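Local coordinates for protein beta-lactamase OXA-2 (Salmonella typhimurium, PDB 1K38) that hydrolyses the ring of beta-lactam antibiotics, oxacillin among them, and so confers drug resistance on its host, at residues Q148-F153 against W198-V203. Sequence-based numbering, arbitrary orientation.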
ATOM      1  N   GLN A 148      -0.225  13.754 -20.416  1.00 14.11           N
ATOM      2  CA  GLN A 148      -0.318  12.478 -21.107  1.00 14.34           C
ATOM      3  C   GLN A 148       0.929  11.639 -20.864  1.00 14.68           C
ATOM      4  O   GLN A 148       0.844  10.416 -20.733  1.00 15.83           O
ATOM      5  CB  GLN A 148      -0.557  12.687 -22.608  1.00 17.10           C
ATOM      6  CG  GLN A 148      -2.006  13.061 -22.913  1.00 19.81           C
ATOM      7  CD  GLN A 148      -2.393  12.827 -24.362  1.00 23.98           C
ATOM      8  OE1 GLN A 148      -1.968  11.848 -24.982  1.00 25.76           O
ATOM      9  NE2 GLN A 148      -3.221  13.714 -24.905  1.00 23.44           N
ATOM     10  N   GLU A 149       2.082  12.295 -20.782  1.00 15.13           N
ATOM     11  CA  GLU A 149       3.329  11.585 -20.523  1.00 14.96           C
ATOM     12  C   GLU A 149       3.361  11.049 -19.088  1.00 15.52           C
ATOM     13  O   GLU A 149       3.949   9.998 -18.825  1.00 15.58           O
ATOM     14  CB  GLU A 149       4.521  12.504 -20.794  1.00 15.93           C
ATOM     15  CG  GLU A 149       4.677  12.841 -22.269  1.00 16.99           C
ATOM     16  CD  GLU A 149       5.859  13.741 -22.547  1.00 17.47           C
ATOM     17  OE1 GLU A 149       6.008  14.758 -21.843  1.00 16.81           O
ATOM     18  OE2 GLU A 149       6.632  13.436 -23.479  1.00 22.00           O
ATOM     19  N   GLN A 150       2.727  11.765 -18.161  1.00 14.90           N
ATOM     20  CA  GLN A 150       2.674  11.301 -16.775  1.00 13.26           C
ATOM     21  C   GLN A 150       1.864  10.008 -16.732  1.00 13.14           C
ATOM     22  O   GLN A 150       2.217   9.069 -16.019  1.00 13.76           O
ATOM     23  CB  GLN A 150       2.008  12.347 -15.870  1.00 13.84           C
ATOM     24  CG  GLN A 150       2.838  13.611 -15.653  1.00 14.76           C
ATOM     25  CD  GLN A 150       3.550  13.643 -14.308  1.00 14.77           C
ATOM     26  OE1 GLN A 150       3.892  12.600 -13.743  1.00 16.21           O
ATOM     27  NE2 GLN A 150       3.784  14.850 -13.790  1.00 13.79           N
ATOM     28  N   ILE A 151       0.770   9.964 -17.490  1.00 12.78           N
ATOM     29  CA  ILE A 151      -0.072   8.770 -17.527  1.00 13.16           C
ATOM     30  C   ILE A 151       0.743   7.586 -18.034  1.00 12.38           C
ATOM     31  O   ILE A 151       0.734   6.518 -17.427  1.00 13.57           O
ATOM     32  CB  ILE A 151      -1.298   8.969 -18.456  1.00 13.91           C
ATOM     33  CG1 ILE A 151      -2.249  10.016 -17.863  1.00 16.01           C
ATOM     34  CG2 ILE A 151      -2.014   7.640 -18.661  1.00 16.43           C
ATOM     35  CD1 ILE A 151      -3.024   9.549 -16.648  1.00 15.81           C
ATOM     36  N   ALA A 152       1.451   7.779 -19.141  1.00 14.32           N
ATOM     37  CA  ALA A 152       2.259   6.705 -19.709  1.00 14.62           C
ATOM     38  C   ALA A 152       3.287   6.201 -18.701  1.00 14.32           C
ATOM     39  O   ALA A 152       3.498   4.996 -18.573  1.00 16.72           O
ATOM     40  CB  ALA A 152       2.955   7.185 -20.980  1.00 14.88           C
ATOM     41  N   PHE A 153       3.924   7.122 -17.986  1.00 14.32           N
ATOM     42  CA  PHE A 153       4.915   6.753 -16.986  1.00 14.27           C
ATOM     43  C   PHE A 153       4.279   5.971 -15.837  1.00 14.56           C
ATOM     44  O   PHE A 153       4.801   4.939 -15.416  1.00 15.71           O
ATOM     45  CB  PHE A 153       5.599   8.004 -16.430  1.00 13.97           C
ATOM     46  CG  PHE A 153       6.435   7.735 -15.216  1.00 13.99           C
ATOM     47  CD1 PHE A 153       7.641   7.052 -15.326  1.00 15.40           C
ATOM     48  CD2 PHE A 153       5.993   8.121 -13.952  1.00 14.68           C
ATOM     49  CE1 PHE A 153       8.395   6.753 -14.200  1.00 15.42           C
ATOM     50  CE2 PHE A 153       6.739   7.826 -12.818  1.00 16.29           C
ATOM     51  CZ  PHE A 153       7.946   7.137 -12.943  1.00 16.80           C
ATOM     52  N   TRP A 198      -0.088  20.114  -9.741  1.00 13.82           N
ATOM     53  CA  TRP A 198      -0.389  18.775 -10.263  1.00 13.42           C
ATOM     54  C   TRP A 198      -0.978  17.821  -9.234  1.00 14.06           C
ATOM     55  O   TRP A 198      -0.817  17.990  -8.032  1.00 14.15           O
ATOM     56  CB  TRP A 198       0.879  18.023 -10.689  1.00 13.62           C
ATOM     57  CG  TRP A 198       1.697  18.492 -11.826  1.00 13.32           C
ATOM     58  CD1 TRP A 198       2.766  19.339 -11.772  1.00 14.14           C
ATOM     59  CD2 TRP A 198       1.640  17.999 -13.169  1.00 12.30           C
ATOM     60  NE1 TRP A 198       3.390  19.395 -13.000  1.00 15.28           N
ATOM     61  CE2 TRP A 198       2.718  18.582 -13.874  1.00 13.46           C
ATOM     62  CE3 TRP A 198       0.785  17.116 -13.844  1.00 12.80           C
ATOM     63  CZ2 TRP A 198       2.966  18.309 -15.225  1.00 14.76           C
ATOM     64  CZ3 TRP A 198       1.033  16.843 -15.189  1.00 14.23           C
ATOM     65  CH2 TRP A 198       2.117  17.439 -15.863  1.00 14.78           C
ATOM     66  N   TRP A 199      -1.646  16.795  -9.749  1.00 13.78           N
ATOM     67  CA  TRP A 199      -2.084  15.668  -8.937  1.00 12.92           C
ATOM     68  C   TRP A 199      -2.135  14.552  -9.962  1.00 13.27           C
ATOM     69  O   TRP A 199      -2.882  14.622 -10.942  1.00 12.93           O
ATOM     70  CB  TRP A 199      -3.436  15.823  -8.233  1.00 13.57           C
ATOM     71  CG  TRP A 199      -3.516  14.828  -7.064  1.00 13.13           C
ATOM     72  CD1 TRP A 199      -2.481  14.451  -6.239  1.00 12.93           C
ATOM     73  CD2 TRP A 199      -4.675  14.140  -6.576  1.00 12.37           C
ATOM     74  NE1 TRP A 199      -2.928  13.582  -5.273  1.00 13.17           N
ATOM     75  CE2 TRP A 199      -4.270  13.373  -5.454  1.00 12.42           C
ATOM     76  CE3 TRP A 199      -6.016  14.098  -6.972  1.00 13.36           C
ATOM     77  CZ2 TRP A 199      -5.162  12.577  -4.727  1.00 13.79           C
ATOM     78  CZ3 TRP A 199      -6.903  13.305  -6.251  1.00 14.35           C
ATOM     79  CH2 TRP A 199      -6.473  12.556  -5.140  1.00 14.62           C
ATOM     80  N   VAL A 200      -1.275  13.559  -9.774  1.00 13.24           N
ATOM     81  CA  VAL A 200      -1.222  12.425 -10.688  1.00 12.60           C
ATOM     82  C   VAL A 200      -1.204  11.144  -9.875  1.00 12.56           C
ATOM     83  O   VAL A 200      -0.756  11.135  -8.726  1.00 12.80           O
ATOM     84  CB  VAL A 200       0.033  12.481 -11.595  1.00 13.17           C
ATOM     85  CG1 VAL A 200       0.116  13.844 -12.275  1.00 13.57           C
ATOM     86  CG2 VAL A 200       1.296  12.204 -10.787  1.00 14.48           C
ATOM     87  N   GLY A 201      -1.695  10.061 -10.472  1.00 10.83           N
ATOM     88  CA  GLY A 201      -1.724   8.795  -9.763  1.00 10.50           C
ATOM     89  C   GLY A 201      -2.783   7.888 -10.342  1.00 10.21           C
ATOM     90  O   GLY A 201      -3.094   7.977 -11.524  1.00 12.36           O
ATOM     91  N   TRP A 202      -3.334   7.012  -9.514  1.00 10.74           N
ATOM     92  CA  TRP A 202      -4.378   6.108  -9.972  1.00 12.07           C
ATOM     93  C   TRP A 202      -5.116   5.495  -8.800  1.00 13.56           C
ATOM     94  O   TRP A 202      -4.658   5.550  -7.656  1.00 13.37           O
ATOM     95  CB  TRP A 202      -3.792   4.991 -10.862  1.00 13.20           C
ATOM     96  CG  TRP A 202      -2.919   3.960 -10.159  1.00 12.30           C
ATOM     97  CD1 TRP A 202      -3.342   2.858  -9.459  1.00 14.36           C
ATOM     98  CD2 TRP A 202      -1.484   3.909 -10.152  1.00 13.77           C
ATOM     99  NE1 TRP A 202      -2.258   2.124  -9.027  1.00 14.49           N
ATOM    100  CE2 TRP A 202      -1.108   2.744  -9.437  1.00 13.71           C
ATOM    101  CE3 TRP A 202      -0.480   4.729 -10.683  1.00 12.91           C
ATOM    102  CZ2 TRP A 202       0.234   2.383  -9.242  1.00 12.38           C
ATOM    103  CZ3 TRP A 202       0.860   4.365 -10.487  1.00 14.12           C
ATOM    104  CH2 TRP A 202       1.196   3.204  -9.773  1.00 13.28           C
ATOM    105  N   VAL A 203      -6.292   4.955  -9.088  1.00 14.16           N
ATOM    106  CA  VAL A 203      -7.071   4.279  -8.069  1.00 13.99           C
ATOM    107  C   VAL A 203      -7.272   2.860  -8.594  1.00 14.94           C
ATOM    108  O   VAL A 203      -7.724   2.660  -9.726  1.00 14.55           O
ATOM    109  CB  VAL A 203      -8.436   4.967  -7.826  1.00 15.64           C
ATOM    110  CG1 VAL A 203      -9.237   5.020  -9.107  1.00 21.54           C
ATOM    111  CG2 VAL A 203      -9.190   4.225  -6.730  1.00 15.64           C
TER
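Gln150 brings helix 147-158 against strand 196-205, with its CA 7.3 Å from the CA of Val200, the shortest CA-to-CA approach between residues 148-153 and 198-203. The contact packs this helix on the central antiparallel sheet of the fold that serine beta-lactamases share with penicillin-binding proteins. Three side chains carry it, all buried: Gln150 from the helix, Trp198 and Val200 from the strand. The Gln150 chain bends at chi2 (-102°), turning the terminal amide along the indole face and placing NE2 over it. Gln150 NE2 sits 3.5 Å above the Trp198 indole plane, almost over the middle of the six-membered ring, at 3.7 to 3.9 Å from CD2, CE2, CE3, CZ2, CZ3 and CH2. Amide and ring planes stand 68° apart, so the amide meets the indole face steeply and does not stack flat on it. Gln150 CG touches the same ring, 3.7 Å from Trp198 CZ3. Beside the amide, Val200 crosses the glutamine at about a right angle: its CG1 is 4.0 Å from Gln150 CD, while its CG2 lies 4.0 Å from Gln150 OE1. All these contacts are at packing distance; an N-H to ring contribution from NE2 is possible but not established. Gln150 NE2 is hydrogen-bonded to Thr52 OG1, and Trp198 NE1 to Ser48 O. The backbones of Trp198 and Val200 are hydrogen-bonded to Gly191 and Lys189 of the antiparallel strand 184-192, both probably substrate-binding. The side chain of Trp198 lies about 8 Å from that of Ser51, the predicted acyl-ester serine. A buried amide is thus accommodated by an aromatic face and a valine, and Gln150 through Thr52 and Trp198 through Ser48 link helix and strand to the segment carrying Ser51.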